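Local coordinates for lipoxygenase (Cyanothece sp., PDB 5EK8), which is a non-heme iron 9R-lipoxygenase that probably inserts molecular oxygen into polyunsaturated fatty acids, at residues Leu412-Pro418 and Ser588-Arg592; Gly581-Asn587 and Gln614-Phe618. All blocks are in the same frame, centred on the assembly; numbering follows the deposited sequence.

How the interactions relate
Both interactions are buried and lie near each other in the helical lipoxygenase fold, their centres about 11 Å apart. They share one connection, the chain between helices 577-581 and 608-623: its earlier residues 581-587 meet helix 608-623 in interaction 2, and residues 588-592 then run on to the sodium-binding segment 412-418 in interaction 1. The chemistry differs. Interaction 1 is mostly van der Waals packing, a leucine and an alanine against side chains and carbonyls of a sodium-bound segment, whereas interaction 2 depends on one glutamine amide bonded to two backbone carbonyls. The two touch directly, S588 CB packing 3.5 Å from Q614 OE1 and L412 CD2 3.6 Å from I617 CG2.

Interaction 1 (Leu412-Pro418 and Ser588-Arg592); sequences LFVTNGP and SLALR. With NA (sodium ion), chain C.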
loop_
_atom_site.group_PDB
_atom_site.type_symbol
_atom_site.label_atom_id
_atom_site.label_comp_id
_atom_site.label_asym_id
_atom_site.label_seq_id
_atom_site.Cartn_x
_atom_site.Cartn_y
_atom_site.Cartn_z
ATOM N N LEU A 412 5.541 13.667 -5.698
ATOM C CA LEU A 412 6.977 13.431 -5.829
ATOM C C LEU A 412 7.351 12.522 -7.001
ATOM O O LEU A 412 8.272 12.830 -7.746
ATOM C CB LEU A 412 7.545 12.830 -4.544
ATOM C CG LEU A 412 9.072 12.929 -4.464
ATOM C CD1 LEU A 412 9.505 14.294 -3.917
ATOM C CD2 LEU A 412 9.643 11.808 -3.617
ATOM N N PHE A 413 6.646 11.404 -7.156
ATOM C CA PHE A 413 6.997 10.429 -8.187
ATOM C C PHE A 413 6.775 10.989 -9.593
ATOM O O PHE A 413 7.509 10.660 -10.523
ATOM C CB PHE A 413 6.195 9.137 -8.001
ATOM C CG PHE A 413 6.478 8.425 -6.708
ATOM C CD1 PHE A 413 7.621 8.705 -5.979
ATOM C CD2 PHE A 413 5.600 7.469 -6.225
ATOM C CE1 PHE A 413 7.881 8.050 -4.790
ATOM C CE2 PHE A 413 5.854 6.807 -5.036
ATOM C CZ PHE A 413 6.996 7.098 -4.318
ATOM N N VAL A 414 5.765 11.840 -9.741
ATOM C CA VAL A 414 5.513 12.511 -11.011
ATOM C C VAL A 414 6.532 13.620 -11.261
ATOM O O VAL A 414 7.268 13.588 -12.248
ATOM C CB VAL A 414 4.096 13.114 -11.057
ATOM C CG1 VAL A 414 3.902 13.932 -12.328
ATOM C CG2 VAL A 414 3.039 12.014 -10.942
ATOM N N THR A 415 6.560 14.592 -10.352
ATOM C CA THR A 415 7.451 15.751 -10.430
ATOM C C THR A 415 8.917 15.370 -10.622
ATOM O O THR A 415 9.565 15.823 -11.563
ATOM C CB THR A 415 7.335 16.625 -9.155
ATOM O OG1 THR A 415 6.064 17.286 -9.136
ATOM C CG2 THR A 415 8.438 17.672 -9.111
ATOM N N ASN A 416 9.429 14.538 -9.722
ATOM C CA ASN A 416 10.837 14.160 -9.724
ATOM C C ASN A 416 11.142 13.046 -10.721
ATOM O O ASN A 416 12.289 12.868 -11.126
ATOM C CB ASN A 416 11.278 13.727 -8.318
ATOM C CG ASN A 416 11.493 14.901 -7.373
ATOM O OD1 ASN A 416 11.214 16.050 -7.702
ATOM N ND2 ASN A 416 11.982 14.603 -6.184
ATOM N N GLY A 417 10.112 12.293 -11.104
ATOM C CA GLY A 417 10.249 11.261 -12.116
ATOM C C GLY A 417 10.358 11.858 -13.509
ATOM O O GLY A 417 9.854 12.960 -13.762
ATOM N N PRO A 418 11.008 11.124 -14.430
ATOM C CA PRO A 418 11.278 11.573 -15.802
ATOM C C PRO A 418 10.041 11.567 -16.700
ATOM O O PRO A 418 10.099 12.006 -17.851
ATOM C CB PRO A 418 12.299 10.553 -16.298
ATOM C CG PRO A 418 11.928 9.307 -15.567
ATOM C CD PRO A 418 11.480 9.745 -14.203
ATOM N N SER A 588 18.789 9.304 -7.575
ATOM C CA SER A 588 17.633 10.186 -7.661
ATOM C C SER A 588 16.565 9.548 -8.549
ATOM O O SER A 588 16.782 8.480 -9.128
ATOM C CB SER A 588 18.033 11.560 -8.198
ATOM O OG SER A 588 18.767 11.439 -9.400
ATOM N N LEU A 589 15.410 10.194 -8.651
ATOM C CA LEU A 589 14.325 9.657 -9.464
ATOM C C LEU A 589 14.511 10.015 -10.931
ATOM O O LEU A 589 13.791 9.508 -11.795
ATOM C CB LEU A 589 12.975 10.163 -8.955
ATOM C CG LEU A 589 12.570 9.634 -7.576
ATOM C CD1 LEU A 589 11.335 10.356 -7.051
ATOM C CD2 LEU A 589 12.320 8.141 -7.640
ATOM N N ALA A 590 15.493 10.871 -11.208
ATOM C CA ALA A 590 15.808 11.285 -12.572
ATOM C C ALA A 590 17.112 12.073 -12.642
ATOM O O ALA A 590 17.654 12.487 -11.618
ATOM C CB ALA A 590 14.668 12.115 -13.153
ATOM N N LEU A 591 17.606 12.277 -13.860
ATOM C CA LEU A 591 18.775 13.119 -14.098
ATOM C C LEU A 591 18.467 14.143 -15.191
ATOM O O LEU A 591 17.434 14.054 -15.861
ATOM C CB LEU A 591 19.988 12.270 -14.482
ATOM C CG LEU A 591 20.481 11.245 -13.452
ATOM C CD1 LEU A 591 21.706 10.505 -13.967
ATOM C CD2 LEU A 591 20.788 11.904 -12.120
ATOM N N ARG A 592 19.358 15.112 -15.377
ATOM C CA ARG A 592 19.096 16.208 -16.306
ATOM C C ARG A 592 20.282 16.524 -17.216
ATOM O O ARG A 592 21.401 16.073 -16.979
ATOM C CB ARG A 592 18.700 17.474 -15.533
ATOM C CG ARG A 592 17.504 17.292 -14.611
ATOM C CD ARG A 592 17.020 18.603 -13.998
ATOM N NE ARG A 592 17.965 19.184 -13.050
ATOM C CZ ARG A 592 18.624 20.319 -13.262
ATOM N NH1 ARG A 592 18.433 20.991 -14.390
ATOM N NH2 ARG A 592 19.467 20.789 -12.349
HETATM NA NA NA C . 7.975 14.726 -14.298
#
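The sodium site at segment 412-418 of the lipoxygenase fold, bound through the backbone of V414 and G417, is covered by L589 and A590, which pack against N416 and P418. L589 supplies the larger apolar surface. With its CG anti to the carbonyl carbon (chi1 -68°), the side chain is laid against segment 412-418, where CD1 comes to 3.6 Å from N416 CB. The same methyl group lies 4.1 Å from L412 CD2, the two leucines crossing at about a right angle, and meets the F413 ring at its edge, 4.2 Å from CD1. F413 in turn has its side chain about 4 Å from that of the iron ligand H359, which places L589 one layer behind the iron site. Further along, A590 places its CB beside the carbonyl O of N416 and 4.1 Å from P418 CD. The same segment carries a sodium ion, bound by V414 O at 2.5 Å and G417 O at 2.6 Å, with D285 OD1 and L419 O as the other two ligands. The amide of N416 is tied to helix 608-623 through ND2, which is hydrogen-bonded to E610 O. The covering segment has a brace of its own: S588 OG donates to A590 O over 2.7 Å, approaching from above the carbonyl plane, 37° out of it.

Interaction 2 (Gly581-Asn587 and Gln614-Phe618); sequences GGELAYN and QVYIF
Q614, on helix 608-623, reaches across to G581 and N587 and joins the two ends of segment 581-587 through one side-chain amide, pinning the connection between helices 577-581 and 608-623 of the lipoxygenase fold. Its CG is anti to the backbone N (chi1 173°) and the chain beyond is extended, which carries the amide clear of the helix into the bend of the loop. There NE2 donates two hydrogen bonds. The one to N587 O, 2.9 Å long, is the straighter at 163°, with the acceptor in the amide plane, although NE2 stands above the carbonyl plane of N587 rather than on a lone pair. The other, to G581 O, is equally long at 2.9 Å but more bent, at 148°. G581 O also lies in the plane of the F618 ring, at its edge, 3.2 Å from CD2. On the other branch of the amide, L584 CD2 packs against OE1 at 3.3 Å, while the same methyl group touches V615 CG2 at 3.7 Å. A leucine in place of Q614 would probably leave the carbonyls of G581 and N587 without this shared donor and set the loop ends free to move apart. Q225, in helix 221-227, holds the loop by both amide atoms, OE1 accepting from L584 N and NE2 donating to G582 O. Helix 337-377 borders the contact, with T348 and L351 against N587 and E355 against F618, whose side chain lies about 7 Å from that of the iron ligand H359.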
loop_
_atom_site.group_PDB
_atom_site.type_symbol
_atom_site.label_atom_id
_atom_site.label_comp_id
_atom_site.label_asym_id
_atom_site.label_seq_id
_atom_site.Cartn_x
_atom_site.Cartn_y
_atom_site.Cartn_z
ATOM N N GLY A 581 18.014 6.031 -1.857
ATOM C CA GLY A 581 17.836 7.359 -2.413
ATOM C C GLY A 581 18.008 8.524 -1.463
ATOM O O GLY A 581 17.673 9.655 -1.813
ATOM N N GLY A 582 18.529 8.258 -0.269
ATOM C CA GLY A 582 18.761 9.304 0.713
ATOM C C GLY A 582 19.898 10.240 0.345
ATOM O O GLY A 582 19.921 11.396 0.766
ATOM N N GLU A 583 20.842 9.742 -0.450
ATOM C CA GLU A 583 21.997 10.532 -0.869
ATOM C C GLU A 583 21.915 10.921 -2.345
ATOM O O GLU A 583 21.987 10.069 -3.232
ATOM C CB GLU A 583 23.291 9.765 -0.601
ATOM C CG GLU A 583 24.536 10.469 -1.102
ATOM C CD GLU A 583 25.797 9.656 -0.882
ATOM O OE1 GLU A 583 25.709 8.406 -0.894
ATOM O OE2 GLU A 583 26.873 10.269 -0.688
ATOM N N LEU A 584 21.786 12.222 -2.583
ATOM C CA LEU A 584 21.557 12.786 -3.911
ATOM C C LEU A 584 22.644 12.447 -4.924
ATOM O O LEU A 584 22.352 12.166 -6.090
ATOM C CB LEU A 584 21.419 14.305 -3.806
ATOM C CG LEU A 584 20.307 14.781 -2.871
ATOM C CD1 LEU A 584 20.607 16.169 -2.318
ATOM C CD2 LEU A 584 18.974 14.770 -3.603
ATOM N N ALA A 585 23.897 12.470 -4.485
ATOM C CA ALA A 585 25.005 12.195 -5.394
ATOM C C ALA A 585 24.957 10.758 -5.919
ATOM O O ALA A 585 25.470 10.451 -6.999
ATOM C CB ALA A 585 26.329 12.461 -4.701
ATOM N N TYR A 586 24.331 9.884 -5.141
ATOM C CA TYR A 586 24.342 8.454 -5.412
ATOM C C TYR A 586 23.107 8.007 -6.187
ATOM O O TYR A 586 23.163 7.062 -6.981
ATOM C CB TYR A 586 24.450 7.689 -4.093
ATOM C CG TYR A 586 24.307 6.193 -4.215
ATOM C CD1 TYR A 586 25.331 5.415 -4.737
ATOM C CD2 TYR A 586 23.149 5.553 -3.795
ATOM C CE1 TYR A 586 25.200 4.039 -4.846
ATOM C CE2 TYR A 586 23.011 4.181 -3.893
ATOM C CZ TYR A 586 24.039 3.427 -4.416
ATOM O OH TYR A 586 23.896 2.061 -4.523
ATOM N N ASN A 587 21.997 8.697 -5.963
ATOM C CA ASN A 587 20.744 8.299 -6.578
ATOM C C ASN A 587 19.680 9.388 -6.593
ATOM O O ASN A 587 19.676 10.284 -5.754
ATOM C CB ASN A 587 20.193 7.067 -5.865
ATOM C CG ASN A 587 19.594 6.065 -6.829
ATOM O OD1 ASN A 587 19.333 6.392 -7.986
ATOM N ND2 ASN A 587 19.374 4.838 -6.360
ATOM N N GLN A 614 13.144 15.382 -2.547
ATOM C CA GLN A 614 13.542 13.975 -2.612
ATOM C C GLN A 614 13.947 13.459 -1.239
ATOM O O GLN A 614 13.321 12.533 -0.687
ATOM C CB GLN A 614 14.701 13.782 -3.595
ATOM C CG GLN A 614 15.294 12.372 -3.594
ATOM C CD GLN A 614 16.518 12.248 -4.495
ATOM O OE1 GLN A 614 16.736 13.075 -5.381
ATOM N NE2 GLN A 614 17.325 11.215 -4.269
ATOM N N VAL A 615 14.988 14.076 -0.681
ATOM C CA VAL A 615 15.505 13.642 0.614
ATOM C C VAL A 615 14.437 13.740 1.708
ATOM O O VAL A 615 14.286 12.833 2.536
ATOM C CB VAL A 615 16.739 14.458 1.023
ATOM C CG1 VAL A 615 17.342 13.898 2.308
ATOM C CG2 VAL A 615 17.763 14.450 -0.105
ATOM N N TYR A 616 13.686 14.836 1.691
ATOM C CA TYR A 616 12.614 15.052 2.655
ATOM C C TYR A 616 11.605 13.911 2.653
ATOM O O TYR A 616 11.351 13.296 3.689
ATOM C CB TYR A 616 11.898 16.373 2.372
ATOM C CG TYR A 616 10.660 16.596 3.208
ATOM C CD1 TYR A 616 10.757 16.929 4.551
ATOM C CD2 TYR A 616 9.391 16.482 2.650
ATOM C CE1 TYR A 616 9.628 17.132 5.314
ATOM C CE2 TYR A 616 8.254 16.690 3.407
ATOM C CZ TYR A 616 8.380 17.011 4.740
ATOM O OH TYR A 616 7.260 17.218 5.510
ATOM N N ILE A 617 11.042 13.628 1.482
ATOM C CA ILE A 617 10.019 12.602 1.358
ATOM C C ILE A 617 10.555 11.232 1.742
ATOM O O ILE A 617 9.884 10.492 2.460
ATOM C CB ILE A 617 9.440 12.541 -0.073
ATOM C CG1 ILE A 617 8.588 13.777 -0.351
ATOM C CG2 ILE A 617 8.580 11.297 -0.256
ATOM C CD1 ILE A 617 7.397 13.900 0.573
ATOM N N PHE A 618 11.754 10.883 1.280
ATOM C CA PHE A 618 12.288 9.562 1.618
ATOM C C PHE A 618 12.467 9.411 3.130
ATOM O O PHE A 618 12.043 8.406 3.730
ATOM C CB PHE A 618 13.611 9.309 0.899
ATOM C CG PHE A 618 13.461 9.058 -0.566
ATOM C CD1 PHE A 618 12.260 8.604 -1.084
ATOM C CD2 PHE A 618 14.517 9.273 -1.428
ATOM C CE1 PHE A 618 12.113 8.374 -2.438
ATOM C CE2 PHE A 618 14.380 9.042 -2.787
ATOM C CZ PHE A 618 13.175 8.593 -3.292
#